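Local coordinates for protein beta-agarase (Persicobacter, PDB 6AII) that probably hydrolyses the beta-1,4 linkages of agarose, releasing neoagarobiose, as a beta-agarase of glycoside hydrolase family 16, at residues A25-D30 with V108-H113; I126-F131 with P308-M313; D189-R194 with D266-T271; W203-G208 with L249-K254. All coordinates share one frame; numbering follows the deposited sequence.

Contact 1: residues A25-D30 with V108-H113. With CA (calcium ion), chain B.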
loop_
_atom_site.group_PDB
_atom_site.type_symbol
_atom_site.label_atom_id
_atom_site.label_comp_id
_atom_site.label_asym_id
_atom_site.label_seq_id
_atom_site.Cartn_x
_atom_site.Cartn_y
_atom_site.Cartn_z
ATOM N N ALA A 25 12.566 15.329 3.504
ATOM C CA ALA A 25 12.391 15.879 2.132
ATOM C C ALA A 25 12.512 14.824 1.012
ATOM O O ALA A 25 11.810 14.963 0.016
ATOM C CB ALA A 25 13.402 16.974 1.929
ATOM N N ASP A 26 13.381 13.834 1.131
ATOM C CA ASP A 26 13.695 12.963 0.011
ATOM C C ASP A 26 12.582 11.934 -0.220
ATOM O O ASP A 26 12.593 11.247 -1.226
ATOM C CB ASP A 26 15.044 12.284 0.158
ATOM C CG ASP A 26 15.160 11.191 1.187
ATOM O OD1 ASP A 26 14.330 11.119 2.105
ATOM O OD2 ASP A 26 16.157 10.482 1.128
ATOM N N MET A 27 11.630 11.913 0.682
ATOM C CA MET A 27 10.527 10.907 0.600
ATOM C C MET A 27 9.172 11.616 0.614
ATOM O O MET A 27 8.173 10.974 0.875
ATOM C CB MET A 27 10.598 9.938 1.787
ATOM C CG MET A 27 11.769 8.964 1.738
ATOM S SD MET A 27 11.586 7.826 0.363
ATOM C CE MET A 27 10.418 6.660 1.087
ATOM N N SER A 28 9.119 12.937 0.374
ATOM C CA SER A 28 7.927 13.728 0.440
ATOM C C SER A 28 7.731 14.481 -0.877
ATOM O O SER A 28 8.722 15.000 -1.462
ATOM C CB SER A 28 7.912 14.722 1.627
ATOM O OG SER A 28 8.127 14.071 2.871
ATOM N N ASP A 29 6.490 14.529 -1.395
ATOM C CA ASP A 29 6.217 15.130 -2.693
ATOM C C ASP A 29 4.729 15.394 -2.807
ATOM O O ASP A 29 3.949 14.458 -2.493
ATOM C CB ASP A 29 6.705 14.224 -3.817
ATOM C CG ASP A 29 6.805 14.879 -5.182
ATOM O OD1 ASP A 29 6.194 15.942 -5.419
ATOM O OD2 ASP A 29 7.620 14.330 -5.981
ATOM N N ASP A 30 4.315 16.618 -3.233
ATOM C CA ASP A 30 2.893 16.842 -3.503
ATOM C C ASP A 30 2.501 16.879 -4.984
ATOM O O ASP A 30 1.372 17.203 -5.307
ATOM C CB ASP A 30 2.387 18.050 -2.723
ATOM C CG ASP A 30 3.093 19.364 -2.973
ATOM O OD1 ASP A 30 4.022 19.413 -3.790
ATOM O OD2 ASP A 30 2.628 20.335 -2.336
ATOM N N VAL A 108 5.612 2.118 -8.723
ATOM C CA VAL A 108 6.541 3.149 -8.359
ATOM C C VAL A 108 7.329 2.733 -7.127
ATOM O O VAL A 108 6.725 2.231 -6.156
ATOM C CB VAL A 108 5.756 4.448 -8.111
ATOM C CG1 VAL A 108 6.658 5.506 -7.550
ATOM C CG2 VAL A 108 5.088 4.901 -9.395
ATOM N N VAL A 109 8.690 2.944 -7.112
ATOM C CA VAL A 109 9.489 2.584 -5.972
ATOM C C VAL A 109 10.370 3.776 -5.588
ATOM O O VAL A 109 10.981 4.422 -6.475
ATOM C CB VAL A 109 10.348 1.338 -6.234
ATOM C CG1 VAL A 109 11.164 1.036 -4.991
ATOM C CG2 VAL A 109 9.500 0.131 -6.623
ATOM N N SER A 110 10.423 4.122 -4.323
ATOM C CA SER A 110 11.226 5.269 -3.921
ATOM C C SER A 110 12.722 4.996 -4.103
ATOM O O SER A 110 13.146 3.858 -4.043
ATOM C CB SER A 110 10.993 5.627 -2.472
ATOM O OG SER A 110 11.412 4.640 -1.579
ATOM N N LYS A 111 13.439 6.076 -4.372
ATOM C CA LYS A 111 14.897 6.054 -4.263
ATOM C C LYS A 111 15.321 5.971 -2.796
ATOM O O LYS A 111 16.218 5.220 -2.435
ATOM C CB LYS A 111 15.492 7.311 -4.901
ATOM C CG LYS A 111 17.026 7.295 -4.832
ATOM C CD LYS A 111 17.619 8.534 -5.415
ATOM C CE LYS A 111 17.713 8.470 -6.909
ATOM N NZ LYS A 111 18.261 9.739 -7.458
ATOM N N GLY A 112 14.686 6.742 -1.934
ATOM C CA GLY A 112 15.058 6.811 -0.553
ATOM C C GLY A 112 14.461 5.710 0.304
ATOM O O GLY A 112 13.688 4.842 -0.200
ATOM N N HIS A 113 14.897 5.730 1.569
ATOM C CA HIS A 113 14.462 4.825 2.562
ATOM C C HIS A 113 13.876 5.557 3.773
ATOM O O HIS A 113 14.234 6.710 4.097
ATOM C CB HIS A 113 15.591 3.906 3.080
ATOM C CG HIS A 113 16.139 2.985 2.058
ATOM N ND1 HIS A 113 17.004 3.415 1.058
ATOM C CD2 HIS A 113 16.029 1.648 1.921
ATOM C CE1 HIS A 113 17.336 2.367 0.294
ATOM N NE2 HIS A 113 16.770 1.268 0.827
HETATM CA CA CA B . -0.965 17.356 -5.296
HETATM O O HOH W 1 12.914 8.971 -2.800
HETATM O O HOH W 2 16.510 8.095 2.279
HETATM O O HOH W 3 -2.840 18.940 -5.847
#
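The peptide group joining Gly112 to His113 is the flat surface on which Met27 rests: the sulfur SD lies over one face, 3.6 Å from Gly112 C. Ser110 OG lies on the same side but much nearer the plane, its 2.7 Å hydrogen bond to Gly112 O tilted 32° from the carbonyl plane. At the rim of the peptide, His113 N donates to a water that in turn donates to Asp26 OD2, 2.7 Å away, so one carboxylate oxygen reaches the second segment through solvent; the other oxygen, OD1, is held by Gln24. A second water repeats the scheme with backbone atoms alone, running from Gly112 N to Asp26 O. The His113 side chain turns away, its NE2 bonded to Asp140.

Beside the water bridges the direct contact is made chiefly by the Met27 thioether, against the Gly112 peptide and Ser110. Met27 places CG beside its own backbone N (chi1 -71°) and bends again at the next two torsions, which folds the thioether back so that CE ends 3.5 Å from Ser110 OG. The same side chain also touches Leu282 of strand 280-287 and Val320 of strand 312-325, members of different sheets, and is buried between them.

The segment 25-30 runs on from Met27 to the metal: Asp30 O binds the calcium ion at 2.3 Å, with Asp5, Asn32, Gly74, Asp316 and a water among the other ligands. A core methionine wedged between two sheets, followed by a loop that ligates calcium, fits the beta-sandwich (jelly-roll) fold of family 16 glycoside hydrolases.

Contact 2: residues I126-F131 with P308-M313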
loop_
_atom_site.group_PDB
_atom_site.type_symbol
_atom_site.label_atom_id
_atom_site.label_comp_id
_atom_site.label_asym_id
_atom_site.label_seq_id
_atom_site.Cartn_x
_atom_site.Cartn_y
_atom_site.Cartn_z
ATOM N N ILE A 126 -8.093 5.958 -4.659
ATOM C CA ILE A 126 -8.146 4.542 -5.109
ATOM C C ILE A 126 -8.973 4.466 -6.404
ATOM O O ILE A 126 -10.001 5.115 -6.531
ATOM C CB ILE A 126 -8.671 3.704 -3.956
ATOM C CG1 ILE A 126 -7.524 3.548 -2.931
ATOM C CG2 ILE A 126 -9.159 2.319 -4.468
ATOM C CD1 ILE A 126 -7.881 3.078 -1.593
ATOM N N ALA A 127 -8.475 3.704 -7.373
ATOM C CA ALA A 127 -9.160 3.527 -8.654
ATOM C C ALA A 127 -10.554 2.923 -8.445
ATOM O O ALA A 127 -10.711 1.983 -7.684
ATOM C CB ALA A 127 -8.364 2.651 -9.543
ATOM N N ASP A 128 -11.518 3.495 -9.206
ATOM C CA ASP A 128 -12.844 2.929 -9.202
ATOM C C ASP A 128 -12.897 1.841 -10.268
ATOM O O ASP A 128 -13.524 1.986 -11.270
ATOM C CB ASP A 128 -13.886 4.009 -9.411
ATOM C CG ASP A 128 -15.295 3.513 -9.170
ATOM O OD1 ASP A 128 -15.442 2.341 -8.742
ATOM O OD2 ASP A 128 -16.200 4.376 -9.378
ATOM N N ALA A 129 -12.180 0.785 -9.969
ATOM C CA ALA A 129 -11.892 -0.307 -10.924
ATOM C C ALA A 129 -11.546 -1.550 -10.132
ATOM O O ALA A 129 -11.186 -1.494 -8.963
ATOM C CB ALA A 129 -10.759 0.088 -11.834
ATOM N N VAL A 130 -11.658 -2.713 -10.758
ATOM C CA VAL A 130 -11.452 -3.980 -10.051
ATOM C C VAL A 130 -9.982 -4.402 -10.151
ATOM O O VAL A 130 -9.621 -5.221 -11.049
ATOM C CB VAL A 130 -12.411 -5.077 -10.550
ATOM C CG1 VAL A 130 -12.302 -6.319 -9.682
ATOM C CG2 VAL A 130 -13.821 -4.526 -10.420
ATOM N N PHE A 131 -9.132 -3.831 -9.269
ATOM C CA PHE A 131 -7.746 -4.253 -9.174
ATOM C C PHE A 131 -7.180 -3.761 -7.850
ATOM O O PHE A 131 -7.784 -2.872 -7.217
ATOM C CB PHE A 131 -6.912 -3.782 -10.382
ATOM C CG PHE A 131 -6.841 -2.333 -10.762
ATOM C CD1 PHE A 131 -6.243 -1.388 -9.936
ATOM C CD2 PHE A 131 -7.406 -1.893 -11.955
ATOM C CE1 PHE A 131 -6.199 -0.046 -10.297
ATOM C CE2 PHE A 131 -7.318 -0.569 -12.340
ATOM C CZ PHE A 131 -6.742 0.357 -11.502
ATOM N N PRO A 308 -11.934 4.815 -18.654
ATOM C CA PRO A 308 -10.475 4.855 -18.533
ATOM C C PRO A 308 -9.979 5.700 -17.352
ATOM O O PRO A 308 -9.024 5.332 -16.686
ATOM C CB PRO A 308 -9.967 5.399 -19.882
ATOM C CG PRO A 308 -11.186 6.033 -20.528
ATOM C CD PRO A 308 -12.375 5.295 -19.991
ATOM N N GLU A 309 -10.650 6.806 -17.091
ATOM C CA GLU A 309 -10.181 7.681 -16.034
ATOM C C GLU A 309 -10.400 7.051 -14.655
ATOM O O GLU A 309 -9.647 7.322 -13.740
ATOM C CB GLU A 309 -10.860 9.050 -16.177
ATOM C CG GLU A 309 -10.248 10.146 -15.340
ATOM C CD GLU A 309 -8.855 10.614 -15.745
ATOM O OE1 GLU A 309 -8.451 10.521 -16.954
ATOM O OE2 GLU A 309 -8.161 11.006 -14.816
ATOM N N ASP A 310 -11.361 6.157 -14.533
ATOM C CA ASP A 310 -11.537 5.399 -13.313
ATOM C C ASP A 310 -10.470 4.304 -13.117
ATOM O O ASP A 310 -10.388 3.808 -11.967
ATOM C CB ASP A 310 -12.924 4.780 -13.267
ATOM C CG ASP A 310 -14.060 5.761 -12.958
ATOM O OD1 ASP A 310 -13.790 6.820 -12.360
ATOM O OD2 ASP A 310 -15.203 5.461 -13.331
ATOM N N HIS A 311 -9.743 3.914 -14.165
ATOM C CA HIS A 311 -8.783 2.832 -14.052
ATOM C C HIS A 311 -7.405 3.400 -13.757
ATOM O O HIS A 311 -6.409 3.007 -14.334
ATOM C CB HIS A 311 -8.856 1.967 -15.320
ATOM C CG HIS A 311 -10.069 1.113 -15.297
ATOM N ND1 HIS A 311 -11.350 1.604 -15.474
ATOM C CD2 HIS A 311 -10.189 -0.226 -15.112
ATOM C CE1 HIS A 311 -12.202 0.600 -15.291
ATOM N NE2 HIS A 311 -11.511 -0.548 -15.108
ATOM N N ILE A 312 -7.336 4.363 -12.850
ATOM C CA ILE A 312 -6.118 5.063 -12.481
ATOM C C ILE A 312 -6.147 5.225 -10.961
ATOM O O ILE A 312 -7.124 5.793 -10.415
ATOM C CB ILE A 312 -6.022 6.462 -13.125
ATOM C CG1 ILE A 312 -6.220 6.400 -14.643
ATOM C CG2 ILE A 312 -4.718 7.150 -12.718
ATOM C CD1 ILE A 312 -6.158 7.755 -15.308
ATOM N N MET A 313 -5.072 4.869 -10.352
ATOM C CA MET A 313 -4.827 5.140 -8.931
ATOM C C MET A 313 -4.069 6.472 -8.867
ATOM O O MET A 313 -3.014 6.600 -9.484
ATOM C CB MET A 313 -4.001 4.064 -8.265
ATOM C CG MET A 313 -3.762 4.304 -6.775
ATOM S SD MET A 313 -2.629 3.018 -6.111
ATOM C CE MET A 313 -2.460 3.597 -4.436
HETATM O O HOH W 4 -15.679 6.943 -10.283
HETATM O O HOH W 5 -12.667 -2.539 -13.496
#
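Two carboxylates come close at the partly exposed side of this otherwise buried contact: Asp128 OD2 and Asp310 OD2 are 4.2 Å apart. A water lies between the side chains and donates to both, at 2.8 Å to Asp128 OD2 and to Asp310 OD1. Arg307, which forms a salt bridge with Asp310 OD2 and a hydrogen bond with Asp128 O, probably eases the proximity. Asp128 CB packs alongside the CB and CG of Asp310.

Deeper in, methyl and ring carbons take over, packing on the imidazole and on backbone. The methyl CB of Ala129 lies over one face of the His311 imidazole, 3.5 Å from the ring centroid and displaced toward CD2 and NE2, a CH-pi contact. Phe131 crosses the imidazole obliquely and brings the edge of its own ring, through CZ, to 3.8 Å from His311 C. Ala127 CB touches two carbonyl oxygens, Asp310 O and, slightly farther, Ile312 O.

These alanines alternate with the centres of two inverse gamma turns, Asp128 and Val130, in the connection from strand 118-125 to strand 132-139, which belong to opposite sheets of the sandwich. The partner segment starts strand 312-325, and Met313 reaches Ile284 and Ile286 of the other sheet.

Polar atoms at the imidazole are also accounted for: His311 ND1 bonds to Arg307 O, while NE2 shares a water with Val130 N. Held at both nitrogens, the ring keeps one face against Ala129, which should restrict its rotation, and the arginine and bridging water probably offset some of the repulsion between the aspartates.

Contact 3: residues D189-R194 with D266-T271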
loop_
_atom_site.group_PDB
_atom_site.type_symbol
_atom_site.label_atom_id
_atom_site.label_comp_id
_atom_site.label_asym_id
_atom_site.label_seq_id
_atom_site.Cartn_x
_atom_site.Cartn_y
_atom_site.Cartn_z
ATOM N N ASP A 189 9.485 -18.914 4.997
ATOM C CA ASP A 189 8.427 -18.665 5.897
ATOM C C ASP A 189 7.979 -17.202 5.716
ATOM O O ASP A 189 8.782 -16.333 5.446
ATOM C CB ASP A 189 8.874 -18.879 7.340
ATOM C CG ASP A 189 9.423 -20.281 7.552
ATOM O OD1 ASP A 189 8.702 -21.213 7.206
ATOM O OD2 ASP A 189 10.561 -20.401 8.038
ATOM N N ASP A 190 6.703 -16.991 5.963
ATOM C CA ASP A 190 6.126 -15.623 5.953
ATOM C C ASP A 190 5.167 -15.467 7.131
ATOM O O ASP A 190 4.069 -16.088 7.137
ATOM C CB ASP A 190 5.354 -15.505 4.664
ATOM C CG ASP A 190 4.600 -14.199 4.499
ATOM O OD1 ASP A 190 4.603 -13.404 5.445
ATOM O OD2 ASP A 190 3.999 -14.052 3.427
ATOM N N TYR A 191 5.507 -14.665 8.131
ATOM C CA TYR A 191 4.595 -14.334 9.185
ATOM C C TYR A 191 3.949 -12.970 8.882
ATOM O O TYR A 191 4.664 -11.970 8.703
ATOM C CB TYR A 191 5.252 -14.210 10.575
ATOM C CG TYR A 191 4.364 -13.591 11.619
ATOM C CD1 TYR A 191 3.185 -14.186 12.013
ATOM C CD2 TYR A 191 4.606 -12.298 12.092
ATOM C CE1 TYR A 191 2.325 -13.596 12.928
ATOM C CE2 TYR A 191 3.738 -11.676 12.978
ATOM C CZ TYR A 191 2.575 -12.305 13.374
ATOM O OH TYR A 191 1.669 -11.731 14.200
ATOM N N GLN A 192 2.620 -12.954 8.899
ATOM C CA GLN A 192 1.910 -11.691 9.041
ATOM C C GLN A 192 0.789 -11.889 10.030
ATOM O O GLN A 192 0.211 -12.972 10.105
ATOM C CB GLN A 192 1.347 -11.186 7.709
ATOM C CG GLN A 192 0.126 -11.915 7.228
ATOM C CD GLN A 192 -0.575 -11.238 6.070
ATOM O OE1 GLN A 192 -0.882 -10.052 6.107
ATOM N NE2 GLN A 192 -0.797 -12.020 5.028
ATOM N N PRO A 193 0.461 -10.843 10.755
ATOM C CA PRO A 193 -0.730 -10.926 11.598
ATOM C C PRO A 193 -1.952 -11.200 10.726
ATOM O O PRO A 193 -2.057 -10.696 9.617
ATOM C CB PRO A 193 -0.820 -9.547 12.249
ATOM C CG PRO A 193 -0.095 -8.676 11.282
ATOM C CD PRO A 193 1.077 -9.515 10.837
ATOM N N ARG A 194 -2.796 -12.138 11.196
ATOM C CA ARG A 194 -4.024 -12.516 10.516
ATOM C C ARG A 194 -4.808 -13.411 11.470
ATOM O O ARG A 194 -4.261 -13.873 12.522
ATOM C CB ARG A 194 -3.758 -13.237 9.192
ATOM C CG ARG A 194 -2.853 -14.461 9.319
ATOM C CD ARG A 194 -2.236 -14.831 7.984
ATOM N NE ARG A 194 -1.373 -16.021 7.963
ATOM C CZ ARG A 194 -1.736 -17.181 7.433
ATOM N NH1 ARG A 194 -2.976 -17.314 6.984
ATOM N NH2 ARG A 194 -0.823 -18.149 7.253
ATOM N N ASP A 266 6.467 -10.129 15.497
ATOM C CA ASP A 266 7.414 -11.204 15.064
ATOM C C ASP A 266 7.141 -12.469 15.867
ATOM O O ASP A 266 7.856 -12.806 16.805
ATOM C CB ASP A 266 8.857 -10.719 15.184
ATOM C CG ASP A 266 9.881 -11.762 14.735
ATOM O OD1 ASP A 266 9.493 -12.670 13.950
ATOM O OD2 ASP A 266 11.055 -11.621 15.133
ATOM N N LYS A 267 6.087 -13.147 15.508
ATOM C CA LYS A 267 5.512 -14.180 16.342
ATOM C C LYS A 267 6.494 -15.340 16.552
ATOM O O LYS A 267 6.532 -15.886 17.656
ATOM C CB LYS A 267 4.239 -14.699 15.684
ATOM C CG LYS A 267 3.567 -15.835 16.426
ATOM C CD LYS A 267 2.200 -16.184 15.868
ATOM C CE LYS A 267 1.526 -17.278 16.676
ATOM N NZ LYS A 267 0.139 -17.555 16.204
ATOM N N TYR A 268 7.189 -15.695 15.510
ATOM C CA TYR A 268 8.040 -16.925 15.513
ATOM C C TYR A 268 9.512 -16.517 15.622
ATOM O O TYR A 268 10.381 -17.352 15.360
ATOM C CB TYR A 268 7.764 -17.741 14.257
ATOM C CG TYR A 268 6.351 -18.212 14.178
ATOM C CD1 TYR A 268 5.874 -19.211 15.000
ATOM C CD2 TYR A 268 5.453 -17.587 13.311
ATOM C CE1 TYR A 268 4.550 -19.594 14.964
ATOM C CE2 TYR A 268 4.132 -17.974 13.255
ATOM C CZ TYR A 268 3.677 -19.002 14.059
ATOM O OH TYR A 268 2.379 -19.392 13.975
ATOM N N ASN A 269 9.777 -15.267 15.968
ATOM C CA ASN A 269 11.142 -14.726 16.172
ATOM C C ASN A 269 12.039 -14.956 14.958
ATOM O O ASN A 269 13.131 -15.533 15.041
ATOM C CB ASN A 269 11.826 -15.325 17.395
ATOM C CG ASN A 269 13.145 -14.630 17.661
ATOM O OD1 ASN A 269 13.467 -13.636 17.005
ATOM N ND2 ASN A 269 13.957 -15.201 18.537
ATOM N N TYR A 270 11.602 -14.475 13.830
ATOM C CA TYR A 270 12.407 -14.499 12.645
ATOM C C TYR A 270 13.407 -13.343 12.579
ATOM O O TYR A 270 14.193 -13.309 11.601
ATOM C CB TYR A 270 11.596 -14.419 11.368
ATOM C CG TYR A 270 10.589 -15.502 11.169
ATOM C CD1 TYR A 270 10.758 -16.781 11.698
ATOM C CD2 TYR A 270 9.508 -15.277 10.345
ATOM C CE1 TYR A 270 9.815 -17.768 11.474
ATOM C CE2 TYR A 270 8.558 -16.249 10.132
ATOM C CZ TYR A 270 8.708 -17.506 10.687
ATOM O OH TYR A 270 7.761 -18.484 10.464
ATOM N N THR A 271 13.402 -12.409 13.529
ATOM C CA THR A 271 14.294 -11.258 13.477
ATOM C C THR A 271 15.375 -11.360 14.546
ATOM O O THR A 271 16.043 -10.397 14.806
ATOM C CB THR A 271 13.516 -9.940 13.656
ATOM O OG1 THR A 271 13.003 -9.863 14.981
ATOM C CG2 THR A 271 12.403 -9.812 12.641
HETATM O O HOH W 6 5.065 -17.969 9.481
#
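Tyr191 is the tightly packed centre of the contact, its ring clasped from both faces. Over one face lies Lys267 CB, 3.7 Å from the ring centroid in a CH-pi contact and offset toward CE1; over the opposite face comes Pro193 N of its own segment. The extended lysine chain then leaves past the CE1 rim, at about a right angle to the tyrosine side chain, carrying NZ to a salt bridge with Glu197, while Tyr191 OH is bonded to Val264 O. Tyr270 packs closely too, its OH 3.3 Å from Asp189 CB and its CE2 3.9 Å from Tyr191 CB.

What presents Lys267 in this way is a type I beta turn, Asp266 to Asn269, in the long loop before strand 280-287; strand 189-191 pairs with strand 173-181 in the mixed sheet. The Asp266 carboxylate braces the residues that follow the turn. OD1 takes Tyr270 N on its syn lone pair at 2.8 Å, and OD2 is gripped from a single face by Thr271 N and by Thr271 OG1, the latter at 2.6 Å.

Toward solvent the fit is looser. Tyr268, an exposed residue, approaches only with CE2, 4.1 Å from Tyr191 CD1, and its hydroxyl goes to Glu197. A water links Tyr270 OH to Asp190 O, weakly on the carbonyl side.

Contact 4: residues W203-G208 with L249-K254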
loop_
_atom_site.group_PDB
_atom_site.type_symbol
_atom_site.label_atom_id
_atom_site.label_comp_id
_atom_site.label_asym_id
_atom_site.label_seq_id
_atom_site.Cartn_x
_atom_site.Cartn_y
_atom_site.Cartn_z
ATOM N N TRP A 203 -8.149 -6.801 8.423
ATOM C CA TRP A 203 -8.838 -6.347 7.243
ATOM C C TRP A 203 -9.881 -5.305 7.705
ATOM O O TRP A 203 -10.976 -5.610 8.204
ATOM C CB TRP A 203 -9.515 -7.507 6.531
ATOM C CG TRP A 203 -8.554 -8.396 5.790
ATOM C CD1 TRP A 203 -7.865 -9.491 6.248
ATOM C CD2 TRP A 203 -8.098 -8.185 4.457
ATOM N NE1 TRP A 203 -7.051 -9.990 5.276
ATOM C CE2 TRP A 203 -7.178 -9.211 4.153
ATOM C CE3 TRP A 203 -8.362 -7.203 3.494
ATOM C CZ2 TRP A 203 -6.540 -9.275 2.937
ATOM C CZ3 TRP A 203 -7.715 -7.264 2.281
ATOM C CH2 TRP A 203 -6.838 -8.319 1.999
ATOM N N TYR A 204 -9.411 -4.081 7.696
ATOM C CA TYR A 204 -10.225 -2.929 8.197
ATOM C C TYR A 204 -11.397 -2.659 7.268
ATOM O O TYR A 204 -11.273 -2.596 6.033
ATOM C CB TYR A 204 -9.352 -1.668 8.232
ATOM C CG TYR A 204 -10.084 -0.449 8.748
ATOM C CD1 TYR A 204 -10.180 -0.263 10.089
ATOM C CD2 TYR A 204 -10.745 0.390 7.877
ATOM C CE1 TYR A 204 -10.899 0.803 10.615
ATOM C CE2 TYR A 204 -11.424 1.496 8.372
ATOM C CZ TYR A 204 -11.490 1.674 9.738
ATOM O OH TYR A 204 -12.254 2.682 10.270
ATOM N N TYR A 205 -12.583 -2.423 7.867
ATOM C CA TYR A 205 -13.728 -1.900 7.089
ATOM C C TYR A 205 -14.670 -1.195 8.081
ATOM O O TYR A 205 -14.452 -1.258 9.269
ATOM C CB TYR A 205 -14.462 -2.933 6.214
ATOM C CG TYR A 205 -15.326 -3.909 6.971
ATOM C CD1 TYR A 205 -14.765 -4.985 7.641
ATOM C CD2 TYR A 205 -16.703 -3.742 6.966
ATOM C CE1 TYR A 205 -15.560 -5.885 8.351
ATOM C CE2 TYR A 205 -17.509 -4.668 7.626
ATOM C CZ TYR A 205 -16.934 -5.749 8.257
ATOM O OH TYR A 205 -17.679 -6.672 8.975
ATOM N N GLU A 206 -15.598 -0.440 7.533
ATOM C CA GLU A 206 -16.595 0.329 8.303
ATOM C C GLU A 206 -17.975 -0.054 7.804
ATOM O O GLU A 206 -18.245 -0.044 6.578
ATOM C CB GLU A 206 -16.358 1.811 8.095
ATOM C CG GLU A 206 -15.069 2.268 8.697
ATOM C CD GLU A 206 -14.770 3.724 8.383
ATOM O OE1 GLU A 206 -15.650 4.390 7.826
ATOM O OE2 GLU A 206 -13.658 4.165 8.671
ATOM N N ASN A 207 -18.858 -0.422 8.757
ATOM C CA ASN A 207 -20.228 -0.677 8.416
ATOM C C ASN A 207 -20.815 0.486 7.611
ATOM O O ASN A 207 -20.676 1.660 8.062
ATOM C CB ASN A 207 -21.066 -0.865 9.696
ATOM C CG ASN A 207 -22.556 -1.085 9.461
ATOM O OD1 ASN A 207 -23.353 -0.184 9.070
ATOM N ND2 ASN A 207 -22.929 -2.335 9.612
ATOM N N GLY A 208 -21.394 0.191 6.442
ATOM C CA GLY A 208 -22.015 1.152 5.582
ATOM C C GLY A 208 -21.177 1.598 4.412
ATOM O O GLY A 208 -21.715 2.132 3.437
ATOM N N LEU A 249 -10.052 -0.219 15.997
ATOM C CA LEU A 249 -11.517 0.065 15.871
ATOM C C LEU A 249 -12.172 -0.921 14.915
ATOM O O LEU A 249 -11.680 -1.090 13.780
ATOM C CB LEU A 249 -11.700 1.491 15.323
ATOM C CG LEU A 249 -11.199 2.582 16.243
ATOM C CD1 LEU A 249 -11.540 3.965 15.666
ATOM C CD2 LEU A 249 -11.787 2.439 17.649
ATOM N N ASP A 250 -13.207 -1.611 15.415
ATOM C CA ASP A 250 -13.897 -2.596 14.613
ATOM C C ASP A 250 -14.872 -1.890 13.669
ATOM O O ASP A 250 -14.928 -0.682 13.613
ATOM C CB ASP A 250 -14.446 -3.677 15.539
ATOM C CG ASP A 250 -15.823 -3.423 16.115
ATOM O OD1 ASP A 250 -16.393 -2.355 15.833
ATOM O OD2 ASP A 250 -16.320 -4.369 16.800
ATOM N N PRO A 251 -15.551 -2.653 12.868
ATOM C CA PRO A 251 -16.373 -2.092 11.800
ATOM C C PRO A 251 -17.600 -1.349 12.304
ATOM O O PRO A 251 -18.160 -0.564 11.572
ATOM C CB PRO A 251 -16.859 -3.248 10.961
ATOM C CG PRO A 251 -15.858 -4.316 11.223
ATOM C CD PRO A 251 -15.355 -4.094 12.628
ATOM N N ASP A 252 -17.930 -1.583 13.584
ATOM C CA ASP A 252 -19.013 -0.872 14.219
ATOM C C ASP A 252 -18.503 0.279 15.074
ATOM O O ASP A 252 -19.244 0.943 15.834
ATOM C CB ASP A 252 -19.791 -1.847 15.087
ATOM C CG ASP A 252 -20.432 -2.972 14.302
ATOM O OD1 ASP A 252 -20.942 -2.747 13.174
ATOM O OD2 ASP A 252 -20.270 -4.140 14.773
ATOM N N GLY A 253 -17.188 0.589 14.959
ATOM C CA GLY A 253 -16.604 1.689 15.707
ATOM C C GLY A 253 -16.170 1.356 17.126
ATOM O O GLY A 253 -15.757 2.228 17.893
ATOM N N LYS A 254 -16.234 0.093 17.514
ATOM C CA LYS A 254 -15.931 -0.281 18.880
ATOM C C LYS A 254 -14.428 -0.477 19.020
ATOM O O LYS A 254 -13.803 -1.069 18.149
ATOM C CB LYS A 254 -16.583 -1.603 19.236
ATOM C CG LYS A 254 -18.107 -1.585 19.177
ATOM C CD LYS A 254 -18.747 -0.866 20.389
ATOM C CE LYS A 254 -19.921 0.041 20.069
ATOM N NZ LYS A 254 -21.245 -0.557 20.398
HETATM O O HOH W 7 -14.378 1.757 12.588
HETATM O O HOH W 8 -12.661 -2.269 11.288
HETATM O O HOH W 9 -20.858 -4.057 10.845
#
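A type I beta turn, Asp250 to Gly253, closes the hairpin between strands 245-249 and 255-259, and its proline docks on the chain leaving strand 203-204. Pro251 CG sits over one face of the Tyr205 ring, 3.6 Å from the centroid and displaced toward CE1, a CH-pi contact. Tyr205 CG lies between its backbone N and carbonyl carbon (chi1 74°), an orientation that turns a ring face to the proline; Lys171 makes a cation-pi contact with the same ring. On the backbone, Pro251 CA approaches Tyr205 O at 3.3 Å, and Asn207 N donates to Pro251 O over 2.9 Å, nearly straight at 173°.

In and just after the turn, Asp250 OD1 receives Asp252 N, at 2.8 Å, and Lys254 N from opposite faces of its carboxylate; the first bond makes an Asx turn. Tyr204 OH donates to Glu206 OE2 through the anti lone pair of that oxygen.

Three waters fill out the joint: one donates to Tyr204 OH and Asp250 O, a second to Tyr205 O and Leu249 O, and a third accepts from Asn207 ND2 while donating to Asp252 OD1. A single direct hydrogen bond, one proline-on-tyrosine contact and water bridges imply a surface joint whose polar links are largely water-mediated.

How the contacts relate
From the N terminus, the first of the four contacts to close is contact 1, where the loop after strand 19-23 meets the end of strand 97-110. That loop is complete before contact 2 opens just beyond strand 118-125. Contact 2 closes only at strand 312-325, spanning most of the remaining chain. Within its span, contact 3 joins strand 189-191 to the loop before strand 280-287, and contact 4, inside contact 3 in turn, joins the exit of strand 203-204 to the 249-254 turn. No loops cross. Contacts 1, 3 and 4 all reach the mixed sheet, contact 4 tying it to a hairpin of the antiparallel sheet. Contacts 2 and 3 lie on opposite sides of the chain's centre, their own centres about 33 Å apart.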